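PDB 4HKT: inositol 2-dehydrogenase from Sinorhizobium meliloti, which oxidises myo-inositol to scyllo-inosose (2-keto-myo-inositol) with NAD+ as hydride acceptor, the first step in breaking myo-inositol down to acetyl-CoA. Local coordinates for residues G167-M172 against A317-V322; A193-L198 against D210-I215; K94-D99 against L117-N122; S155-D160 against N228-T233. One frame throughout, in Å; residues are numbered along the deposited sequence.

Contact 1: residues G167-M172 against A317-V322. With EDO (1,2-ethanediol), chain X.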
# COMPACT_ATOMS: atom_id res chain seq x y z
N GLY B 167 -32.84 15.85 1.61
CA GLY B 167 -31.61 16.44 2.10
C GLY B 167 -30.53 15.41 2.31
O GLY B 167 -30.79 14.20 2.25
N ILE B 168 -29.30 15.90 2.49
CA ILE B 168 -28.13 15.05 2.42
C ILE B 168 -28.19 13.90 3.43
O ILE B 168 -27.78 12.76 3.12
CB ILE B 168 -26.83 15.88 2.60
CG1 ILE B 168 -25.61 15.01 2.36
CG2 ILE B 168 -26.74 16.47 4.01
CD1 ILE B 168 -24.36 15.84 2.21
N PHE B 169 -28.76 14.15 4.61
CA PHE B 169 -28.80 13.08 5.64
C PHE B 169 -29.71 11.95 5.23
O PHE B 169 -29.38 10.79 5.42
CB PHE B 169 -29.21 13.65 6.97
CG PHE B 169 -28.18 14.59 7.57
CD1 PHE B 169 -26.91 14.11 7.91
CD2 PHE B 169 -28.48 15.91 7.82
CE1 PHE B 169 -25.97 14.94 8.48
CE2 PHE B 169 -27.53 16.76 8.38
CZ PHE B 169 -26.27 16.27 8.72
N ARG B 170 -30.86 12.30 4.66
CA ARG B 170 -31.83 11.31 4.18
C ARG B 170 -31.42 10.65 2.88
O ARG B 170 -31.76 9.50 2.63
CB ARG B 170 -33.23 11.92 4.08
CG ARG B 170 -33.71 12.48 5.41
CD ARG B 170 -35.21 12.80 5.42
NE ARG B 170 -35.67 13.40 6.68
CZ ARG B 170 -35.64 14.69 6.98
NH1 ARG B 170 -35.16 15.57 6.12
NH2 ARG B 170 -36.10 15.10 8.18
N ASP B 171 -30.66 11.36 2.06
CA ASP B 171 -30.37 10.90 0.70
C ASP B 171 -29.03 10.21 0.58
O ASP B 171 -28.91 9.23 -0.18
CB ASP B 171 -30.43 12.03 -0.32
CG ASP B 171 -30.16 11.55 -1.75
OD1 ASP B 171 -31.04 10.87 -2.29
OD2 ASP B 171 -29.09 11.86 -2.34
N MSE B 172 -28.01 10.71 1.28
CA MSE B 172 -26.65 10.18 1.16
C MSE B 172 -26.24 9.47 2.43
O MSE B 172 -25.90 8.29 2.42
CB MSE B 172 -25.70 11.34 0.91
CG MSE B 172 -24.26 10.88 0.78
SE MSE B 172 -23.06 12.40 0.43
CE MSE B 172 -21.49 11.25 0.44
N ALA B 317 -32.92 12.41 13.18
CA ALA B 317 -32.20 12.87 14.34
C ALA B 317 -31.01 13.74 13.95
O ALA B 317 -30.79 14.75 14.59
CB ALA B 317 -31.77 11.71 15.25
N ALA B 318 -30.25 13.35 12.91
CA ALA B 318 -29.17 14.22 12.44
C ALA B 318 -29.62 15.61 12.00
O ALA B 318 -28.94 16.57 12.30
CB ALA B 318 -28.32 13.57 11.32
N VAL B 319 -30.74 15.70 11.31
CA VAL B 319 -31.29 16.97 10.84
C VAL B 319 -31.61 17.88 12.04
O VAL B 319 -31.23 19.05 12.04
CB VAL B 319 -32.57 16.72 9.99
CG1 VAL B 319 -33.26 18.01 9.56
CG2 VAL B 319 -32.25 15.92 8.70
N ARG B 320 -32.30 17.33 13.04
CA ARG B 320 -32.63 18.04 14.29
C ARG B 320 -31.40 18.45 15.05
O ARG B 320 -31.33 19.57 15.55
CB ARG B 320 -33.52 17.20 15.22
CG ARG B 320 -34.97 17.01 14.80
CD ARG B 320 -35.79 16.35 15.91
NE ARG B 320 -35.69 17.07 17.18
CZ ARG B 320 -35.94 16.58 18.40
NH1 ARG B 320 -36.29 15.31 18.59
NH2 ARG B 320 -35.81 17.37 19.45
N SER B 321 -30.40 17.58 15.10
CA SER B 321 -29.18 17.88 15.81
C SER B 321 -28.48 19.13 15.22
O SER B 321 -28.03 20.01 15.97
CB SER B 321 -28.21 16.72 15.75
OG SER B 321 -27.01 17.09 16.41
N VAL B 322 -28.40 19.20 13.89
CA VAL B 322 -27.79 20.33 13.26
C VAL B 322 -28.60 21.58 13.59
O VAL B 322 -28.03 22.60 13.96
CB VAL B 322 -27.67 20.20 11.75
CG1 VAL B 322 -27.19 21.53 11.17
CG2 VAL B 322 -26.70 19.10 11.35
C1 EDO X . -26.95 10.30 -4.24
O1 EDO X . -28.25 10.85 -4.42
C2 EDO X . -26.76 9.72 -2.83
O2 EDO X . -25.37 9.68 -2.52

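Contact 2: residues A193-L198 against D210-I215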
# COMPACT_ATOMS: atom_id res chain seq x y z
N ALA B 193 -24.53 16.02 15.10
CA ALA B 193 -24.13 16.29 13.72
C ALA B 193 -23.83 17.74 13.46
O ALA B 193 -24.32 18.63 14.16
CB ALA B 193 -25.23 15.87 12.78
N THR B 194 -22.97 17.96 12.48
CA THR B 194 -22.70 19.31 12.00
C THR B 194 -22.85 19.29 10.49
O THR B 194 -22.72 18.24 9.86
CB THR B 194 -21.29 19.76 12.35
OG1 THR B 194 -20.36 18.82 11.84
CG2 THR B 194 -21.12 19.91 13.88
N ALA B 195 -23.05 20.46 9.91
CA ALA B 195 -23.26 20.56 8.46
C ALA B 195 -22.87 21.95 7.94
O ALA B 195 -22.85 22.93 8.68
CB ALA B 195 -24.71 20.29 8.12
N ALA B 196 -22.57 22.00 6.66
CA ALA B 196 -22.30 23.24 5.98
C ALA B 196 -22.50 23.06 4.45
O ALA B 196 -22.65 21.93 3.92
CB ALA B 196 -20.88 23.68 6.25
N VAL B 197 -22.42 24.20 3.78
CA VAL B 197 -22.39 24.33 2.34
C VAL B 197 -21.03 24.87 2.00
O VAL B 197 -20.76 26.05 2.14
CB VAL B 197 -23.48 25.32 1.90
CG1 VAL B 197 -23.49 25.50 0.38
CG2 VAL B 197 -24.82 24.80 2.37
N LEU B 198 -20.15 23.97 1.57
CA LEU B 198 -18.79 24.30 1.24
C LEU B 198 -18.53 24.16 -0.27
O LEU B 198 -17.50 24.62 -0.76
CB LEU B 198 -17.82 23.35 1.95
CG LEU B 198 -17.95 23.38 3.48
CD1 LEU B 198 -17.02 22.44 4.16
CD2 LEU B 198 -17.67 24.77 3.98
N ASP B 210 -23.99 20.26 1.94
CA ASP B 210 -23.15 19.39 1.10
C ASP B 210 -21.95 18.73 1.76
O ASP B 210 -21.26 17.92 1.13
CB ASP B 210 -22.73 20.13 -0.18
CG ASP B 210 -21.82 21.33 0.10
OD1 ASP B 210 -20.96 21.28 1.05
OD2 ASP B 210 -21.97 22.34 -0.65
N SER B 211 -21.69 19.07 3.02
CA SER B 211 -20.55 18.59 3.77
C SER B 211 -20.99 18.42 5.24
O SER B 211 -21.39 19.40 5.90
CB SER B 211 -19.41 19.61 3.71
OG SER B 211 -19.06 19.89 2.37
N VAL B 212 -20.96 17.17 5.74
CA VAL B 212 -21.56 16.87 7.04
C VAL B 212 -20.68 15.88 7.80
O VAL B 212 -19.99 15.04 7.20
CB VAL B 212 -23.01 16.32 6.94
CG1 VAL B 212 -23.93 17.30 6.24
CG2 VAL B 212 -23.08 15.00 6.20
N SER B 213 -20.78 15.96 9.11
CA SER B 213 -20.04 15.12 10.03
C SER B 213 -21.05 14.69 11.11
O SER B 213 -21.87 15.49 11.57
CB SER B 213 -18.94 15.91 10.70
OG SER B 213 -18.05 16.50 9.80
N VAL B 214 -21.02 13.40 11.47
CA VAL B 214 -21.97 12.85 12.45
C VAL B 214 -21.25 11.95 13.45
O VAL B 214 -20.34 11.28 13.08
CB VAL B 214 -23.07 12.04 11.77
CG1 VAL B 214 -24.14 11.67 12.79
CG2 VAL B 214 -23.74 12.82 10.66
N ILE B 215 -21.64 12.00 14.71
CA ILE B 215 -21.24 11.02 15.70
C ILE B 215 -22.49 10.34 16.25
O ILE B 215 -23.42 11.01 16.73
CB ILE B 215 -20.50 11.64 16.91
CG1 ILE B 215 -19.32 12.48 16.50
CG2 ILE B 215 -20.05 10.51 17.85
CD1 ILE B 215 -18.85 13.42 17.62

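Contact 3: residues K94-D99 against L117-N122. With EDO (1,2-ethanediol), chain C.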
# COMPACT_ATOMS: atom_id res chain seq x y z
N LYS B 94 -33.72 2.34 -1.63
CA LYS B 94 -33.90 3.31 -0.57
C LYS B 94 -34.58 4.53 -1.15
O LYS B 94 -34.40 4.82 -2.33
CB LYS B 94 -32.56 3.72 0.03
CG LYS B 94 -31.82 4.70 -0.85
CD LYS B 94 -30.77 5.44 -0.10
CE LYS B 94 -30.05 6.38 -1.03
NZ LYS B 94 -30.84 7.60 -1.23
N PRO B 95 -35.38 5.23 -0.35
CA PRO B 95 -35.88 4.87 0.97
C PRO B 95 -37.25 4.21 0.80
O PRO B 95 -37.76 4.11 -0.31
CB PRO B 95 -36.07 6.23 1.65
CG PRO B 95 -36.48 7.12 0.54
CD PRO B 95 -35.77 6.61 -0.70
N ILE B 96 -37.84 3.76 1.89
CA ILE B 96 -39.23 3.34 1.88
C ILE B 96 -40.08 4.58 1.68
O ILE B 96 -41.01 4.61 0.86
CB ILE B 96 -39.60 2.63 3.17
CG1 ILE B 96 -38.89 1.26 3.20
CG2 ILE B 96 -41.10 2.40 3.23
CD1 ILE B 96 -38.88 0.60 4.54
N ASP B 97 -39.75 5.62 2.44
CA ASP B 97 -40.36 6.94 2.30
C ASP B 97 -39.48 7.91 3.05
O ASP B 97 -38.69 7.51 3.89
CB ASP B 97 -41.78 6.98 2.85
CG ASP B 97 -42.55 8.22 2.40
OD1 ASP B 97 -42.97 8.25 1.24
OD2 ASP B 97 -42.72 9.16 3.22
N LEU B 98 -39.59 9.20 2.75
CA LEU B 98 -38.86 10.18 3.54
C LEU B 98 -39.51 10.49 4.87
O LEU B 98 -38.88 11.13 5.72
CB LEU B 98 -38.62 11.46 2.72
CG LEU B 98 -37.76 11.18 1.50
CD1 LEU B 98 -37.68 12.40 0.59
CD2 LEU B 98 -36.37 10.72 1.87
N ASP B 99 -40.75 10.05 5.09
CA ASP B 99 -41.48 10.37 6.29
C ASP B 99 -41.65 9.13 7.16
O ASP B 99 -42.25 8.16 6.73
CB ASP B 99 -42.88 10.91 5.92
CG ASP B 99 -43.72 11.27 7.14
OD1 ASP B 99 -43.94 12.46 7.36
OD2 ASP B 99 -44.16 10.39 7.88
N LEU B 117 -39.93 -8.19 2.10
CA LEU B 117 -39.40 -6.90 1.67
C LEU B 117 -37.93 -6.79 2.09
O LEU B 117 -37.60 -6.89 3.27
CB LEU B 117 -40.20 -5.74 2.33
CG LEU B 117 -39.61 -4.32 2.27
CD1 LEU B 117 -39.65 -3.86 0.84
CD2 LEU B 117 -40.33 -3.30 3.15
N MSE B 118 -37.08 -6.55 1.12
CA MSE B 118 -35.71 -6.20 1.35
C MSE B 118 -35.57 -4.80 0.84
O MSE B 118 -36.10 -4.46 -0.23
CB MSE B 118 -34.80 -7.11 0.53
CG MSE B 118 -33.35 -6.75 0.73
SE MSE B 118 -32.18 -8.02 -0.25
CE MSE B 118 -32.40 -9.56 0.90
N VAL B 119 -34.81 -3.97 1.57
CA VAL B 119 -34.57 -2.61 1.13
C VAL B 119 -33.18 -2.54 0.56
O VAL B 119 -32.32 -3.33 0.92
CB VAL B 119 -34.79 -1.56 2.28
CG1 VAL B 119 -36.19 -1.67 2.86
CG2 VAL B 119 -33.77 -1.72 3.39
N GLY B 120 -32.93 -1.59 -0.29
CA GLY B 120 -31.67 -1.53 -1.00
C GLY B 120 -30.51 -0.87 -0.25
O GLY B 120 -30.11 0.24 -0.58
N PHE B 121 -29.98 -1.53 0.78
CA PHE B 121 -28.73 -1.03 1.35
C PHE B 121 -27.67 -1.98 0.83
O PHE B 121 -27.26 -2.90 1.51
CB PHE B 121 -28.77 -1.00 2.86
CG PHE B 121 -29.65 0.09 3.44
CD1 PHE B 121 -29.49 1.39 3.06
CD2 PHE B 121 -30.53 -0.19 4.45
CE1 PHE B 121 -30.27 2.39 3.61
CE2 PHE B 121 -31.30 0.80 5.03
CZ PHE B 121 -31.18 2.09 4.60
N ASN B 122 -27.27 -1.75 -0.40
CA ASN B 122 -26.41 -2.69 -1.13
C ASN B 122 -25.02 -2.85 -0.53
O ASN B 122 -24.34 -3.88 -0.73
CB ASN B 122 -26.27 -2.24 -2.57
CG ASN B 122 -25.86 -0.79 -2.68
OD1 ASN B 122 -26.65 0.10 -2.42
ND2 ASN B 122 -24.61 -0.55 -3.01
C1 EDO C . -38.29 14.16 5.22
O1 EDO C . -39.63 13.88 5.58
C2 EDO C . -38.18 14.76 3.82
O2 EDO C . -37.86 16.14 3.92

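Contact 4: residues S155-D160 against N228-T233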
# COMPACT_ATOMS: atom_id res chain seq x y z
N SER B 155 -19.59 13.83 -7.32
CA SER B 155 -20.07 15.19 -7.50
C SER B 155 -21.49 15.20 -7.03
O SER B 155 -22.06 14.14 -6.79
CB SER B 155 -20.02 15.55 -9.00
OG SER B 155 -20.81 14.62 -9.69
N ALA B 156 -22.05 16.40 -6.86
CA ALA B 156 -23.37 16.56 -6.24
C ALA B 156 -24.48 16.36 -7.26
O ALA B 156 -24.29 16.66 -8.41
CB ALA B 156 -23.51 17.95 -5.66
N PRO B 157 -25.65 15.92 -6.81
CA PRO B 157 -26.76 15.86 -7.72
C PRO B 157 -27.28 17.27 -8.02
O PRO B 157 -26.91 18.23 -7.35
CB PRO B 157 -27.79 15.02 -6.98
CG PRO B 157 -27.50 15.25 -5.53
CD PRO B 157 -26.04 15.60 -5.42
N PRO B 158 -28.11 17.40 -9.08
CA PRO B 158 -28.64 18.70 -9.47
C PRO B 158 -29.70 19.19 -8.51
O PRO B 158 -30.31 18.41 -7.76
CB PRO B 158 -29.21 18.43 -10.88
CG PRO B 158 -29.51 16.95 -10.92
CD PRO B 158 -28.50 16.31 -10.01
N VAL B 159 -29.97 20.49 -8.54
CA VAL B 159 -30.94 21.09 -7.63
C VAL B 159 -32.34 20.46 -7.65
O VAL B 159 -32.96 20.30 -6.60
CB VAL B 159 -30.98 22.62 -7.83
CG1 VAL B 159 -32.22 23.23 -7.19
CG2 VAL B 159 -29.69 23.24 -7.28
N ASP B 160 -32.86 20.13 -8.85
CA ASP B 160 -34.22 19.54 -8.92
C ASP B 160 -34.28 18.20 -8.13
O ASP B 160 -35.26 17.91 -7.42
CB ASP B 160 -34.69 19.36 -10.38
CG ASP B 160 -33.73 18.52 -11.23
OD1 ASP B 160 -32.68 18.10 -10.70
OD2 ASP B 160 -33.99 18.31 -12.43
N ASN B 228 -19.20 12.88 5.39
CA ASN B 228 -19.76 12.84 4.03
C ASN B 228 -19.41 14.13 3.34
O ASN B 228 -19.56 15.20 3.93
CB ASN B 228 -21.27 12.83 4.03
CG ASN B 228 -21.92 11.50 4.33
OD1 ASN B 228 -23.16 11.45 4.33
ND2 ASN B 228 -21.17 10.44 4.54
N SER B 229 -19.05 14.04 2.05
CA SER B 229 -18.90 15.18 1.17
C SER B 229 -19.56 14.85 -0.18
O SER B 229 -19.46 13.73 -0.71
CB SER B 229 -17.44 15.55 0.92
OG SER B 229 -17.34 16.62 -0.06
N ARG B 230 -20.28 15.82 -0.71
CA ARG B 230 -20.90 15.63 -1.99
C ARG B 230 -19.94 15.57 -3.19
O ARG B 230 -20.39 15.22 -4.28
CB ARG B 230 -21.94 16.72 -2.25
CG ARG B 230 -23.30 16.49 -1.60
CD ARG B 230 -23.94 15.19 -2.04
NE ARG B 230 -25.35 15.15 -1.72
CZ ARG B 230 -26.16 14.13 -1.96
NH1 ARG B 230 -25.69 13.05 -2.55
NH2 ARG B 230 -27.44 14.19 -1.60
N ARG B 231 -18.67 15.93 -3.04
CA ARG B 231 -17.76 16.07 -4.19
C ARG B 231 -16.34 15.71 -3.83
O ARG B 231 -15.75 16.29 -2.88
CB ARG B 231 -17.76 17.51 -4.74
CG ARG B 231 -16.89 17.71 -5.99
CD ARG B 231 -15.52 18.35 -5.76
NE ARG B 231 -15.61 19.75 -5.27
CZ ARG B 231 -15.42 20.10 -3.99
NH1 ARG B 231 -15.11 19.15 -3.09
NH2 ARG B 231 -15.52 21.38 -3.60
N ALA B 232 -15.77 14.76 -4.59
CA ALA B 232 -14.37 14.37 -4.49
C ALA B 232 -13.83 14.20 -5.92
O ALA B 232 -14.35 13.36 -6.66
CB ALA B 232 -14.25 13.06 -3.75
N THR B 233 -12.79 14.93 -6.27
CA THR B 233 -12.22 14.86 -7.63
C THR B 233 -11.65 13.48 -7.95
O THR B 233 -11.64 13.08 -9.11
CB THR B 233 -11.13 15.91 -7.87
OG1 THR B 233 -10.06 15.78 -6.90
CG2 THR B 233 -11.71 17.25 -7.82
O HOH W 1 -24.00 12.75 -5.38

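Contact 1: residues G167-M172 against A317-V322
Phe-169 lays one face of its ring on Ala-318, whose CB sits 3.8 Å from the ring centroid and 15° off the normal, a CH-pi contact displaced slightly toward CD1. The opposite face carries CG2 of Ile-168, the residue just before it, so the ring is held between a methyl of its own helix and a methyl of the partner helix. Two valines meet it obliquely: Val-319 CG2 reaches CD2 at 3.9 Å, and Val-322 CG2 comes within 3.9 Å of CE2 and equally near CZ. CG stands anti to the carbonyl carbon (chi1 -68°), which carries the ring across to these methyls. The two helices, 168-184 and 305-324, run nearly antiparallel here, their local axes 9.9 Å apart at 154°. Both lie on one face of the large mixed sheet of the C-terminal domain, where Val-212 and Val-214 also touch the Phe-169 ring. Alongside, Arg-170 keeps its chain extended from CG to NE and crosses Val-319 at about a right angle. Val-319 CG2 lies over one face of the guanidinium, 3.9 Å from NH1, while the nitrogens are engaged elsewhere: NE in a salt bridge with Asp-316, NH1 in a hydrogen bond to Gly-166 O.

Contact 2: residues A193-L198 against D210-I215
A classic beta bulge ends the antiparallel pairing of strands 188-196 and 211-218: Asp-210 and Ser-211 both face Ala-196, whose carbonyl O accepts from Asp-210 N at 2.9 Å and from Ser-211 N at 3.1 Å. Ahead of the bulge the ladder is regular, with Thr-194 and Ser-213 a hydrogen-bonded pair (Thr-194 N to Ser-213 O 2.9 Å) and Ala-195 and Val-212 a non-hydrogen-bonded one. Past it the Asp-210 carboxylate takes over, its CG placed between the backbone N and the carbonyl carbon (chi1 65°). OD1 receives Leu-198 N on its syn side, 2.9 Å away and nearly straight at 172°, and Ser-211 OG on its anti side at 2.7 Å. These strands belong to the large mixed sheet of the Gfo/Idh/MocA C-terminal domain. Ala-195 CB and Val-212 CG1, 3.6 Å apart, share the face covered by helices 168-184 and 305-324. Thr-194 and Ser-213 point to the other face, where both hydroxyls bond to Gln-223 of the second subunit. An alanine in place of Asp-210 removes the acceptor of the Leu-198 N-H and, with OD2, that of Ile-199 and Asp-200, and the turn after the strand would probably be freer to shift.

Contact 3: residues K94-D99 against L117-N122
The Phe-121 ring meets Lys-94 obliquely, its CE1 4.5 Å from Lys-94 CB, while the next flat group along the partner loop is the cis peptide joining Lys-94 to Pro-95. Both segments belong to the NAD-binding Rossmann fold: residues 94-99 form the loop that follows strand 89-93, and residues 117-122 comprise the neighbouring parallel strand 117-120, outermost within the chain, and the turn after it. Lys-94 and Pro-95 are part of the Glu-Lys-Pro sequence familiar from Gfo/Idh/MocA enzymes, a region that in relatives lies by the active site. The lysine amino group leads off to the carbonyl O of Asp-171 on helix 168-184. Further along the loop the meeting is apolar. Ile-96, its CG1 anti to the carbonyl carbon (chi1 -70°), sends CD1 across Val-119 at about a right angle, 3.9 Å from CG1, and more loosely to Leu-117 CD2 at 4.4 Å. Helix 100-112 adds Val-103 and Cys-106 to the Ile-96 side chain. On the strand side, Gly-120 is the centre of an inverse gamma turn, with Phe-121 N bonded to Val-119 O at 3.0 Å. Close to this turn, 4.2 Å from Gly-120 N, lies the backbone N of Lys-94, a buried donor for which the model holds no partner.

Contact 4: residues S155-D160 against N228-T233
This is a surface contact between two loops of the Gfo/Idh/MocA C-terminal domain: Ser-155 to Pro-157, leading into helix 159-163, lie against Arg-230 and Arg-231, which follow strand 223-229 of the large mixed sheet. The Pro-157 ring crosses the Arg-230 side chain at about a right angle and rests on one face of the guanidinium, CD 3.6 Å above its plane and 3.8 Å from CZ. A bend at chi2 (-58°) folds the arginine chain and brings its flat end against the proline, while Arg-230 CB meets Ala-156 CB at 4.0 Å. The nitrogens carry the charge contacts: NH2 forms a salt bridge with Asp-171 and NH1 one with Asp-153. A leucine in place of Arg-230 would probably strip both carboxylates of this counter-charge and remove the plate on which Pro-157 rests. In one of its two modelled conformers Arg-231 forms a salt bridge with Glu-145 of the second subunit. The backbones also come close, Arg-230 O standing 3.0 Å from Ser-155 C, but it lies at a poor angle to the N-H of Ala-156. A water ties the loops instead, donating to Ser-155 O at 2.8 Å and accepting weakly from Arg-230 NH1 at 3.3 Å.

Overall arrangement
Contact 3 comes first in the chain and lies in the Rossmann domain; the other three belong to the C-terminal part of the chain. Segments of contacts 1 and 4 alternate in sequence, and contact 2 falls between the halves of both. Contacts 2 and 4, centres about 13 Å apart, share the large mixed sheet through neighbouring strands 211-218 and 223-229, and both reach the second subunit. Contact 1, about 9 Å from contact 2 between centres, sits on that sheet's helix-covered face. Helix 168-184 links the domains: Asp-171 forms salt bridges with Arg-230 of contact 4 and Lys-94 of contact 3, joining sheet, helix and nucleotide-binding domain across the interdomain boundary.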